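Local coordinates for protein catalase (Exiguobacterium oxidotolerans, PDB 2J2M) that breaks hydrogen peroxide down to water and oxygen at a buried haem, as a member of the haem catalase family, at residues W124-N129 with I213-V218; T182-P187 with K192-S197. One frame throughout, in Å; residues are numbered along the deposited sequence.

Overall arrangement
Followed from the N terminus, the chain opens contact 1 at strand 122-129, after strands 59-68, 87-95 and 112-119; the C-terminal end of this strand (127-129) lines the haem pocket. Beyond helices 142-149, 160-169 and 174-180, contact 2 closes a short loop: 182-187 is pinned to 192-197 with four residues between. The chain then passes through strands 195-196 and 201-204 and returns along strand 210-219, where contact 1 closes the much longer loop, with contact 2 nested inside it. Strands 195-196 and 210-219 are antiparallel neighbours, bonded through Gly195 with Trp217 and Ser197 with Leu215. Contact 1 packs two barrel strands together; contact 2 fixes the loop after helix 174-180 to the chain entering the barrel.

Contact 1 (W124-N129 with I213-V218); sequences WDFVGN and IKLRWV. With HEM (protoporphyrin IX containing Fe), chain E.
Phe126 lays one face of its ring against the indole edge of Trp217, with NE1 3.2 Å above the plane and over the ring centre. The planes stand at 83°, a T-shaped (edge-to-face) pair whose centroids, phenyl to five-membered ring, are 4.4 Å apart. CG of Phe126 lies anti to its backbone N (chi1 175°), which carries the ring across toward strand 210-219. There Leu215 CB meets the ring's edge, 3.7 Å from Phe126 CE2. At the looser end a single methyl from strand 210-219, CD2 of Leu215, touches the edge of the Trp124 indole, 3.7 Å from Trp124 CZ2. The strands cross at 71° with axes 9.2 Å apart, too far for backbone pairing, so large apolar side chains must span the gap; this is packing inside the catalase beta-barrel. No solvent side exists here, since all four touching residues are buried: Phe113 stacks on Trp217 and Phe117 on Trp124. Were Phe126 cut back to an alanine, the strands would probably lose the ring that fills the space between them, and the N-H edge of Trp217 its aromatic face. On its other side strand 122-129 borders the haem, where Val127 CG1 comes 3.8 Å from C3A of the porphyrin. The chemistry across the strands is therefore almost wholly apolar, but Trp217 NE1 points its polar edge at the pi cloud of Phe126, a weakly attractive contact that probably contributes to the relative orientation of the two rings behind the haem pocket.

Contact 2 (T182-P187 with K192-S197); sequences TDEGIP and KMRGSS
Glu184 and Arg194 form a two-bonded salt bridge in which the guanidinium presents its side, NE and NH1, to the carboxylate. Arg194 NE gives its hydrogen to Glu184 OE2 at 2.6 Å, and Arg194 NH1 gives one to Glu184 OE1 at 2.8 Å. Both bonds are nearly straight, at just over 170°, and each oxygen uses its syn lone pair. With the two flat groups only 3° from coplanar, the paired bonds resist rotation of either group. Glutamate and arginine suit the place because their extended chains, crossing at about a right angle, span the distance between the two backbones. A water adds a second link: its O lies 3.0 Å from Glu184 OE2, to which it donates, and 3.2 Å from Arg194 N, from which it accepts. Beside this polar bridge, Pro187 CB packs on Met193 CB at 4.2 Å.

Glu184 sits in the 3-10 turn 183-185, which follows helix 174-180. An ST turn leads into it: Thr182 OG1 accepts from Glu184 N, 3.2 Å away, and also bonds to His179 O, fastening the turn to the helix end. Glu184 CG stands anti to the backbone N (chi1 -159°), sending the carboxylate toward Arg194. Farther out, Asp183 OD1 bonds Asn442 ND2, reaching the C-terminal helices, while Trp258 NE1 bonds Met193 O, just before Arg194, and Ser196 OG bonds Asn130 O, just beyond strand 122-129.

Contact 1 (W124-N129 with I213-V218)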
# COMPACT_ATOMS: atom_id res chain seq x y z
N TRP A 124 -25.35 -6.06 9.60
CA TRP A 124 -25.74 -4.76 10.08
C TRP A 124 -24.74 -4.28 11.10
O TRP A 124 -24.50 -4.96 12.13
CB TRP A 124 -27.11 -4.82 10.75
CG TRP A 124 -27.47 -3.54 11.51
CD1 TRP A 124 -27.27 -2.25 11.11
CD2 TRP A 124 -28.11 -3.46 12.78
NE1 TRP A 124 -27.71 -1.37 12.06
CE2 TRP A 124 -28.24 -2.09 13.10
CE3 TRP A 124 -28.59 -4.42 13.69
CZ2 TRP A 124 -28.82 -1.64 14.28
CZ3 TRP A 124 -29.17 -3.97 14.87
CH2 TRP A 124 -29.28 -2.59 15.15
N ASP A 125 -24.18 -3.10 10.89
CA ASP A 125 -23.29 -2.57 11.91
C ASP A 125 -24.02 -1.52 12.73
O ASP A 125 -24.53 -0.55 12.16
CB ASP A 125 -22.03 -1.96 11.29
CG ASP A 125 -21.15 -2.99 10.62
OD1 ASP A 125 -20.46 -2.60 9.66
OD2 ASP A 125 -21.13 -4.17 11.05
N PHE A 126 -24.09 -1.73 14.05
CA PHE A 126 -24.36 -0.65 14.99
C PHE A 126 -23.03 0.02 15.37
O PHE A 126 -22.11 -0.65 15.83
CB PHE A 126 -25.11 -1.13 16.26
CG PHE A 126 -25.30 -0.04 17.31
CD1 PHE A 126 -24.28 0.25 18.24
CD2 PHE A 126 -26.46 0.73 17.35
CE1 PHE A 126 -24.44 1.27 19.22
CE2 PHE A 126 -26.64 1.75 18.32
CZ PHE A 126 -25.63 2.03 19.25
N VAL A 127 -22.91 1.32 15.15
CA VAL A 127 -21.66 2.03 15.45
C VAL A 127 -22.03 3.32 16.18
O VAL A 127 -22.37 4.33 15.57
CB VAL A 127 -20.82 2.29 14.15
CG1 VAL A 127 -19.47 2.97 14.47
CG2 VAL A 127 -20.60 0.98 13.39
N GLY A 128 -22.05 3.24 17.51
CA GLY A 128 -22.43 4.37 18.34
C GLY A 128 -21.37 4.72 19.38
O GLY A 128 -20.27 4.17 19.35
N ASN A 129 -21.72 5.64 20.28
CA ASN A 129 -20.91 6.04 21.44
C ASN A 129 -21.77 5.87 22.70
O ASN A 129 -22.99 5.72 22.61
CB ASN A 129 -20.48 7.50 21.31
CG ASN A 129 -19.23 7.69 20.44
OD1 ASN A 129 -18.44 6.77 20.26
ND2 ASN A 129 -19.03 8.91 19.93
N ILE A 213 -35.97 6.23 14.02
CA ILE A 213 -35.64 5.47 15.22
C ILE A 213 -34.28 5.88 15.78
O ILE A 213 -33.36 6.23 15.03
CB ILE A 213 -35.68 3.93 14.97
CG1 ILE A 213 -34.48 3.48 14.12
CG2 ILE A 213 -37.00 3.50 14.31
CD1 ILE A 213 -33.35 2.93 14.94
N LYS A 214 -34.18 5.85 17.11
CA LYS A 214 -32.93 5.98 17.85
C LYS A 214 -32.73 4.62 18.56
O LYS A 214 -33.72 3.92 18.91
CB LYS A 214 -33.05 7.10 18.88
CG LYS A 214 -31.93 8.15 18.94
CD LYS A 214 -31.99 9.08 17.77
CE LYS A 214 -31.99 10.55 18.15
NZ LYS A 214 -30.79 11.19 18.78
N LEU A 215 -31.47 4.25 18.76
CA LEU A 215 -31.12 2.97 19.38
C LEU A 215 -30.39 3.21 20.67
O LEU A 215 -29.59 4.13 20.76
CB LEU A 215 -30.29 2.13 18.43
CG LEU A 215 -30.87 0.93 17.67
CD1 LEU A 215 -32.37 0.63 17.89
CD2 LEU A 215 -30.52 1.00 16.17
N ARG A 216 -30.63 2.33 21.63
CA ARG A 216 -30.27 2.54 23.03
C ARG A 216 -29.78 1.23 23.67
O ARG A 216 -30.53 0.25 23.72
CB ARG A 216 -31.53 3.04 23.76
CG ARG A 216 -31.48 4.47 24.31
CD ARG A 216 -31.61 5.61 23.30
NE ARG A 216 -30.75 6.64 23.87
CZ ARG A 216 -31.00 7.93 24.05
NH1 ARG A 216 -32.09 8.52 23.61
NH2 ARG A 216 -30.06 8.64 24.63
N TRP A 217 -28.53 1.20 24.14
CA TRP A 217 -28.04 0.06 24.94
C TRP A 217 -27.94 0.40 26.43
O TRP A 217 -27.40 1.46 26.79
CB TRP A 217 -26.67 -0.42 24.46
CG TRP A 217 -26.59 -0.91 23.05
CD1 TRP A 217 -26.21 -0.19 21.95
CD2 TRP A 217 -26.84 -2.25 22.58
NE1 TRP A 217 -26.21 -0.99 20.84
CE2 TRP A 217 -26.58 -2.26 21.20
CE3 TRP A 217 -27.23 -3.44 23.20
CZ2 TRP A 217 -26.73 -3.41 20.40
CZ3 TRP A 217 -27.38 -4.60 22.41
CH2 TRP A 217 -27.12 -4.57 21.03
N VAL A 218 -28.44 -0.49 27.28
CA VAL A 218 -28.52 -0.27 28.73
C VAL A 218 -27.80 -1.44 29.40
O VAL A 218 -28.21 -2.57 29.22
CB VAL A 218 -30.02 -0.17 29.24
CG1 VAL A 218 -30.10 0.06 30.79
CG2 VAL A 218 -30.85 0.94 28.48
CHA HEM E . -14.38 5.28 14.10
CHB HEM E . -18.34 6.57 16.65
CHC HEM E . -18.72 10.54 13.93
CHD HEM E . -15.25 8.94 10.99
C1A HEM E . -15.44 5.25 15.00
C2A HEM E . -15.76 4.19 15.95
C3A HEM E . -16.86 4.56 16.66
C4A HEM E . -17.26 5.85 16.18
CMA HEM E . -17.58 3.78 17.78
CAA HEM E . -14.93 2.89 16.11
CBA HEM E . -15.46 1.73 15.26
CGA HEM E . -14.59 0.54 15.57
O1A HEM E . -13.81 0.08 14.69
O2A HEM E . -14.65 0.05 16.73
C1B HEM E . -18.83 7.73 16.10
C2B HEM E . -20.11 8.36 16.41
C3B HEM E . -20.19 9.45 15.65
C4B HEM E . -18.99 9.55 14.85
CMB HEM E . -21.20 7.83 17.39
CAB HEM E . -21.36 10.44 15.56
CBB HEM E . -22.01 10.85 16.64
C1C HEM E . -17.90 10.44 12.84
C2C HEM E . -17.89 11.29 11.67
C3C HEM E . -16.92 10.82 10.86
C4C HEM E . -16.29 9.68 11.50
CMC HEM E . -18.84 12.49 11.38
CAC HEM E . -16.48 11.37 9.49
CBC HEM E . -17.19 11.16 8.37
C1D HEM E . -14.65 7.83 11.54
C2D HEM E . -13.54 7.11 10.95
C3D HEM E . -13.28 5.96 11.91
C4D HEM E . -14.25 6.10 12.99
CMD HEM E . -12.82 7.42 9.59
CAD HEM E . -12.21 4.85 11.78
CBD HEM E . -12.93 3.58 11.32
CGD HEM E . -11.96 2.51 10.84
O1D HEM E . -10.73 2.76 10.65
O2D HEM E . -12.46 1.38 10.63
NA HEM E . -16.39 6.24 15.18
NB HEM E . -18.17 8.48 15.15
NC HEM E . -16.92 9.47 12.70
ND HEM E . -15.03 7.20 12.71
FE HEM E . -16.80 7.68 13.75

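Contact 2 (T182-P187 with K192-S197)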
# COMPACT_ATOMS: atom_id res chain seq x y z
N THR A 182 -19.14 15.72 32.56
CA THR A 182 -19.58 14.99 33.74
C THR A 182 -18.55 13.87 33.97
O THR A 182 -17.58 13.73 33.20
CB THR A 182 -21.05 14.39 33.65
OG1 THR A 182 -21.14 13.34 32.66
CG2 THR A 182 -22.09 15.48 33.37
N ASP A 183 -18.74 13.06 35.01
CA ASP A 183 -17.86 11.90 35.20
C ASP A 183 -18.16 10.79 34.17
O ASP A 183 -17.35 9.85 34.00
CB ASP A 183 -17.90 11.37 36.65
CG ASP A 183 -17.25 12.34 37.66
OD1 ASP A 183 -16.55 13.31 37.29
OD2 ASP A 183 -17.44 12.13 38.86
N GLU A 184 -19.27 10.92 33.44
CA GLU A 184 -19.57 9.98 32.34
C GLU A 184 -18.57 10.08 31.19
O GLU A 184 -18.54 9.23 30.28
CB GLU A 184 -21.00 10.09 31.81
CG GLU A 184 -21.40 8.80 31.09
CD GLU A 184 -22.80 8.81 30.50
OE1 GLU A 184 -23.44 9.88 30.50
OE2 GLU A 184 -23.25 7.73 30.03
N GLY A 185 -17.74 11.12 31.24
CA GLY A 185 -16.59 11.24 30.35
C GLY A 185 -15.50 10.20 30.59
O GLY A 185 -14.70 9.95 29.70
N ILE A 186 -15.45 9.61 31.77
CA ILE A 186 -14.53 8.49 32.03
C ILE A 186 -15.28 7.28 32.62
O ILE A 186 -15.33 7.12 33.84
CB ILE A 186 -13.36 8.88 32.98
CG1 ILE A 186 -12.72 10.20 32.55
CG2 ILE A 186 -12.32 7.72 33.04
CD1 ILE A 186 -11.91 10.87 33.64
N PRO A 187 -15.88 6.43 31.76
CA PRO A 187 -16.43 5.17 32.28
C PRO A 187 -15.40 4.33 33.04
O PRO A 187 -14.21 4.38 32.71
CB PRO A 187 -16.89 4.44 31.00
CG PRO A 187 -17.21 5.54 30.05
CD PRO A 187 -16.13 6.58 30.32
N LYS A 192 -19.35 -1.35 31.91
CA LYS A 192 -20.13 -0.49 32.80
C LYS A 192 -20.50 0.84 32.16
O LYS A 192 -20.43 1.89 32.79
CB LYS A 192 -19.41 -0.29 34.12
CG LYS A 192 -19.15 -1.61 34.83
CD LYS A 192 -18.68 -1.40 36.26
CE LYS A 192 -18.32 -2.76 36.86
NZ LYS A 192 -17.69 -2.58 38.19
N MET A 193 -20.90 0.78 30.90
CA MET A 193 -21.30 1.95 30.14
C MET A 193 -22.47 1.63 29.22
O MET A 193 -22.72 0.46 28.87
CB MET A 193 -20.13 2.47 29.29
CG MET A 193 -19.92 1.70 27.99
SD MET A 193 -18.39 2.21 27.21
CE MET A 193 -18.42 1.20 25.70
N ARG A 194 -23.17 2.68 28.81
CA ARG A 194 -24.31 2.54 27.91
C ARG A 194 -23.86 2.71 26.46
O ARG A 194 -22.66 2.96 26.19
CB ARG A 194 -25.40 3.57 28.30
CG ARG A 194 -24.87 4.99 28.55
CD ARG A 194 -25.90 6.05 28.20
NE ARG A 194 -25.51 7.37 28.70
CZ ARG A 194 -26.26 8.47 28.61
NH1 ARG A 194 -25.81 9.62 29.12
NH2 ARG A 194 -27.47 8.43 28.02
N GLY A 195 -24.82 2.56 25.54
CA GLY A 195 -24.59 2.79 24.11
C GLY A 195 -25.71 3.63 23.53
O GLY A 195 -26.83 3.61 24.05
N SER A 196 -25.40 4.38 22.46
CA SER A 196 -26.35 5.30 21.84
C SER A 196 -26.11 5.37 20.34
O SER A 196 -24.97 5.53 19.90
CB SER A 196 -26.18 6.70 22.45
OG SER A 196 -26.25 6.65 23.86
N SER A 197 -27.16 5.24 19.53
CA SER A 197 -26.98 5.43 18.07
C SER A 197 -26.57 6.86 17.78
O SER A 197 -25.91 7.14 16.77
CB SER A 197 -28.24 5.07 17.30
OG SER A 197 -29.35 5.79 17.78
O HOH W 1 -21.56 5.29 29.78